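Local coordinates for ALBA-Domain Protein (Trypanosoma brucei, PDB 7DL8) that probably binds RNA through its Alba domain fold, which packs two helices on a beta sheet, at residues Glu51-Ser54 against Val55-Leu59; Thr29-Leu32 against Leu33-Glu37. All coordinates share one frame; numbering follows the deposited sequence.

Numbered from the N terminus, interaction 2 comes first: Thr29-Leu32 meets Leu33-Glu37 through the C-terminal end of helix 22-34 and the bend that leads into strand 39-45. After strand 39-45 the chain enters helix 49-61, where interaction 1 spans most of its length as Glu51-Ser54 meets Val55-Leu59. Each contact joins neighbouring turns of continuous chain, so neither closes a long loop; they stand in series and neither nest nor cross. Their centres lie about 16 Å apart, yet the two touch: Leu59, in the later helix, packs against Thr29 and Lys30. The two helices are thus joined to each other and to the sheet of the Alba domain.

Interaction 1: residues Glu51-Ser54 against Val55-Leu59; sequences EAVS and VVEML
The flat groups that meet between Glu51-Ser54 and Val55-Leu59 are peptide units rather than rings. The Val53 carbonyl receives Glu57 N at 2.9 Å from its O, and the next carbonyl receives Met58 N, 3.0 Å from Ser54 O. Aliphatic carbons crowd the same two oxygens. Glu57 CG, turned back beside its own backbone N by chi1 of -75°, approaches Val53 O to 3.3 Å. Glu57 CG also lies 4.3 Å from Val53 CG1. Met58 repeats the pattern, its CG 3.3 Å from Ser54 O, before the thioether leads away from the turn.

The carboxylate of Glu57 has its partners beyond these residues: OE2 forms a salt bridge with Lys60 and a hydrogen bond with Thr72 of the second subunit. That pairing probably favours the ionised acid and limits its rotation.

On the earlier turn, valine branches take the place of the longer chains. Val55 CG2 reaches to 3.4 Å from Glu51 O, the acceptor of Val55 N, and Val56 CG2 lies 3.5 Å from Ala52 O, to which Val56 N makes a weak bond. In both valines CG2, set beside the backbone N, lies near the carbonyl to which that N is bonded.

The faces of the helix have different neighbours. Val56 packs on Val42 and Val67 of the sheet, Val55 on Val26 of helix 22-34, while Val53 and Ser54 meet Asp86 of the second subunit. Successive i-to-i+4 bonds mark a regular alpha helix, here the second helix of the Alba fold, laid on the sheet with one side against another copy of the protein.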
loop_
_atom_site.group_PDB
_atom_site.type_symbol
_atom_site.label_atom_id
_atom_site.label_comp_id
_atom_site.label_asym_id
_atom_site.label_seq_id
_atom_site.Cartn_x
_atom_site.Cartn_y
_atom_site.Cartn_z
ATOM N N GLU A 51 2.351 -6.266 2.072
ATOM C CA GLU A 51 3.293 -6.864 1.132
ATOM C C GLU A 51 3.903 -8.145 1.690
ATOM O O GLU A 51 4.172 -9.084 0.932
ATOM C CB GLU A 51 4.389 -5.855 0.783
ATOM C CG GLU A 51 5.346 -6.304 -0.308
ATOM C CD GLU A 51 6.533 -5.368 -0.463
ATOM O OE1 GLU A 51 6.467 -4.233 0.055
ATOM O OE2 GLU A 51 7.533 -5.767 -1.098
ATOM N N ALA A 52 4.127 -8.203 3.007
ATOM C CA ALA A 52 4.587 -9.444 3.622
ATOM C C ALA A 52 3.539 -10.543 3.508
ATOM O O ALA A 52 3.890 -11.723 3.400
ATOM C CB ALA A 52 4.947 -9.211 5.087
ATOM N N VAL A 53 2.257 -10.177 3.543
ATOM C CA VAL A 53 1.195 -11.164 3.391
ATOM C C VAL A 53 1.158 -11.683 1.960
ATOM O O VAL A 53 0.932 -12.875 1.720
ATOM C CB VAL A 53 -0.157 -10.558 3.815
ATOM C CG1 VAL A 53 -1.311 -11.462 3.402
ATOM C CG2 VAL A 53 -0.178 -10.312 5.317
ATOM N N SER A 54 1.401 -10.802 0.986
ATOM C CA SER A 54 1.421 -11.231 -0.407
ATOM C C SER A 54 2.596 -12.158 -0.696
ATOM O O SER A 54 2.477 -13.064 -1.527
ATOM C CB SER A 54 1.468 -10.011 -1.329
ATOM O OG SER A 54 1.982 -10.352 -2.606
ATOM N N VAL A 55 3.727 -11.956 -0.017
ATOM C CA VAL A 55 4.869 -12.850 -0.192
ATOM C C VAL A 55 4.524 -14.255 0.288
ATOM O O VAL A 55 4.870 -15.252 -0.359
ATOM C CB VAL A 55 6.105 -12.287 0.535
ATOM C CG1 VAL A 55 7.156 -13.368 0.734
ATOM C CG2 VAL A 55 6.686 -11.115 -0.242
ATOM N N VAL A 56 3.807 -14.356 1.409
ATOM C CA VAL A 56 3.459 -15.665 1.950
ATOM C C VAL A 56 2.365 -16.318 1.113
ATOM O O VAL A 56 2.390 -17.532 0.873
ATOM C CB VAL A 56 3.045 -15.534 3.427
ATOM C CG1 VAL A 56 2.433 -16.832 3.936
ATOM C CG2 VAL A 56 4.240 -15.129 4.279
ATOM N N GLU A 57 1.394 -15.526 0.648
ATOM C CA GLU A 57 0.339 -16.076 -0.197
ATOM C C GLU A 57 0.894 -16.588 -1.521
ATOM O O GLU A 57 0.402 -17.589 -2.053
ATOM C CB GLU A 57 -0.744 -15.026 -0.442
ATOM C CG GLU A 57 -1.655 -14.771 0.754
ATOM C CD GLU A 57 -2.227 -16.046 1.346
ATOM O OE1 GLU A 57 -2.761 -16.876 0.579
ATOM O OE2 GLU A 57 -2.147 -16.218 2.581
ATOM N N MET A 58 1.916 -15.922 -2.063
ATOM C CA MET A 58 2.562 -16.422 -3.272
ATOM C C MET A 58 3.229 -17.768 -3.021
ATOM O O MET A 58 3.137 -18.680 -3.852
ATOM C CB MET A 58 3.585 -15.406 -3.778
ATOM C CG MET A 58 2.980 -14.252 -4.554
ATOM S SD MET A 58 4.239 -13.185 -5.276
ATOM C CE MET A 58 4.993 -14.308 -6.451
ATOM N N LEU A 59 3.905 -17.910 -1.879
ATOM C CA LEU A 59 4.495 -19.197 -1.524
ATOM C C LEU A 59 3.421 -20.257 -1.315
ATOM O O LEU A 59 3.648 -21.435 -1.607
ATOM C CB LEU A 59 5.362 -19.057 -0.272
ATOM C CG LEU A 59 6.638 -18.228 -0.413
ATOM C CD1 LEU A 59 6.938 -17.491 0.880
ATOM C CD2 LEU A 59 7.801 -19.119 -0.812
#

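Interaction 2: residues Thr29-Leu32 against Leu33-Glu37; sequences TKHL and LHDGE
Leu32, Leu33 and His31 carry this contact at the end of helix 22-34. Leu32 O takes two bonds: Glu37 N at 3.2 Å and a weak one from Asp35 N. The Glu37 side chain folds over the same carbonyl. Glu37 CB comes to 3.1 Å from Leu32 O and CG lies close as well, because chi1 of -59° sets CG beside the backbone N. The Leu32 side chain takes part through its first carbon, Leu32 CB approaching Glu37 CG at 4.2 Å. The carboxylate of Glu37 goes on to a salt bridge between OE2 and Arg11.

The six-to-one bond from Glu37 N to Leu32 O, with Gly36 at a positive phi of 104°, gives a Schellman-like turn at the helix C terminus. It ends the helix of the beta-alpha-beta unit formed by strand 13-16, helix 22-34 and strand 39-45.

Leu33 closes the preceding turn. Its N donates to Thr29 O at 3.1 Å, and Leu33 CG rests 3.3 Å from that oxygen. One methyl, Leu33 CD1, reaches the Thr29 CG2 methyl at 4.4 Å, and both side chains pack on Val40.

His31 O accepts Asp35 N at 3.0 Å, while Asp35 CB lies over one face of the imidazole. The carboxylate of Asp35 also turns to Arg11, through OD2, so Arg11 joins the two acids of the turn.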
loop_
_atom_site.group_PDB
_atom_site.type_symbol
_atom_site.label_atom_id
_atom_site.label_comp_id
_atom_site.label_asym_id
_atom_site.label_seq_id
_atom_site.Cartn_x
_atom_site.Cartn_y
_atom_site.Cartn_z
ATOM N N THR A 29 13.181 -16.823 0.576
ATOM C CA THR A 29 12.539 -17.761 1.493
ATOM C C THR A 29 12.657 -19.194 0.987
ATOM O O THR A 29 12.945 -20.112 1.762
ATOM C CB THR A 29 11.069 -17.383 1.688
ATOM O OG1 THR A 29 10.974 -16.008 2.087
ATOM C CG2 THR A 29 10.426 -18.262 2.751
ATOM N N LYS A 30 12.441 -19.402 -0.316
ATOM C CA LYS A 30 12.588 -20.737 -0.886
ATOM C C LYS A 30 14.025 -21.228 -0.775
ATOM O O LYS A 30 14.268 -22.391 -0.431
ATOM C CB LYS A 30 12.134 -20.737 -2.347
ATOM C CG LYS A 30 10.628 -20.795 -2.532
ATOM C CD LYS A 30 10.258 -21.056 -3.985
ATOM C CE LYS A 30 10.347 -19.791 -4.819
ATOM N NZ LYS A 30 9.704 -19.963 -6.152
ATOM N N HIS A 31 14.991 -20.355 -1.067
ATOM C CA HIS A 31 16.395 -20.746 -1.002
ATOM C C HIS A 31 16.814 -21.070 0.426
ATOM O O HIS A 31 17.584 -22.011 0.653
ATOM C CB HIS A 31 17.273 -19.639 -1.583
ATOM C CG HIS A 31 18.734 -19.818 -1.309
ATOM N ND1 HIS A 31 19.505 -20.758 -1.958
ATOM C CD2 HIS A 31 19.566 -19.173 -0.457
ATOM C CE1 HIS A 31 20.747 -20.686 -1.518
ATOM N NE2 HIS A 31 20.812 -19.732 -0.606
ATOM N N LEU A 32 16.321 -20.303 1.401
ATOM C CA LEU A 32 16.700 -20.547 2.789
ATOM C C LEU A 32 16.126 -21.864 3.296
ATOM O O LEU A 32 16.804 -22.605 4.015
ATOM C CB LEU A 32 16.237 -19.388 3.673
ATOM C CG LEU A 32 17.020 -18.078 3.566
ATOM C CD1 LEU A 32 16.330 -16.976 4.355
ATOM C CD2 LEU A 32 18.452 -18.266 4.040
ATOM N N LEU A 33 14.891 -22.187 2.906
ATOM C CA LEU A 33 14.309 -23.462 3.313
ATOM C C LEU A 33 15.037 -24.629 2.660
ATOM O O LEU A 33 15.288 -25.653 3.305
ATOM C CB LEU A 33 12.822 -23.499 2.965
ATOM C CG LEU A 33 11.891 -22.577 3.753
ATOM C CD1 LEU A 33 10.487 -22.606 3.167
ATOM C CD2 LEU A 33 11.872 -22.968 5.222
ATOM N N HIS A 34 15.421 -24.475 1.392
ATOM C CA HIS A 34 16.126 -25.541 0.691
ATOM C C HIS A 34 17.530 -25.744 1.243
ATOM O O HIS A 34 18.062 -26.860 1.184
ATOM C CB HIS A 34 16.174 -25.230 -0.804
ATOM C CG HIS A 34 17.004 -26.187 -1.599
ATOM N ND1 HIS A 34 16.662 -27.514 -1.764
ATOM C CD2 HIS A 34 18.156 -26.009 -2.288
ATOM C CE1 HIS A 34 17.571 -28.111 -2.511
ATOM N NE2 HIS A 34 18.489 -27.220 -2.844
ATOM N N ASP A 35 18.144 -24.692 1.781
ATOM C CA ASP A 35 19.510 -24.753 2.298
ATOM C C ASP A 35 19.550 -24.982 3.807
ATOM O O ASP A 35 20.351 -24.365 4.516
ATOM C CB ASP A 35 20.269 -23.483 1.923
ATOM C CG ASP A 35 21.767 -23.607 2.143
ATOM O OD1 ASP A 35 22.263 -24.748 2.247
ATOM O OD2 ASP A 35 22.447 -22.561 2.214
ATOM N N GLY A 36 18.691 -25.853 4.338
ATOM C CA GLY A 36 18.818 -26.336 5.694
ATOM C C GLY A 36 17.856 -25.729 6.699
ATOM O O GLY A 36 17.518 -26.392 7.688
ATOM N N GLU A 37 17.416 -24.490 6.484
ATOM C CA GLU A 37 16.594 -23.813 7.481
ATOM C C GLU A 37 15.255 -24.521 7.644
ATOM O O GLU A 37 14.567 -24.811 6.660
ATOM C CB GLU A 37 16.370 -22.352 7.092
ATOM C CG GLU A 37 17.644 -21.533 6.949
ATOM C CD GLU A 37 18.304 -21.224 8.279
ATOM O OE1 GLU A 37 17.683 -21.474 9.334
ATOM O OE2 GLU A 37 19.449 -20.726 8.268
#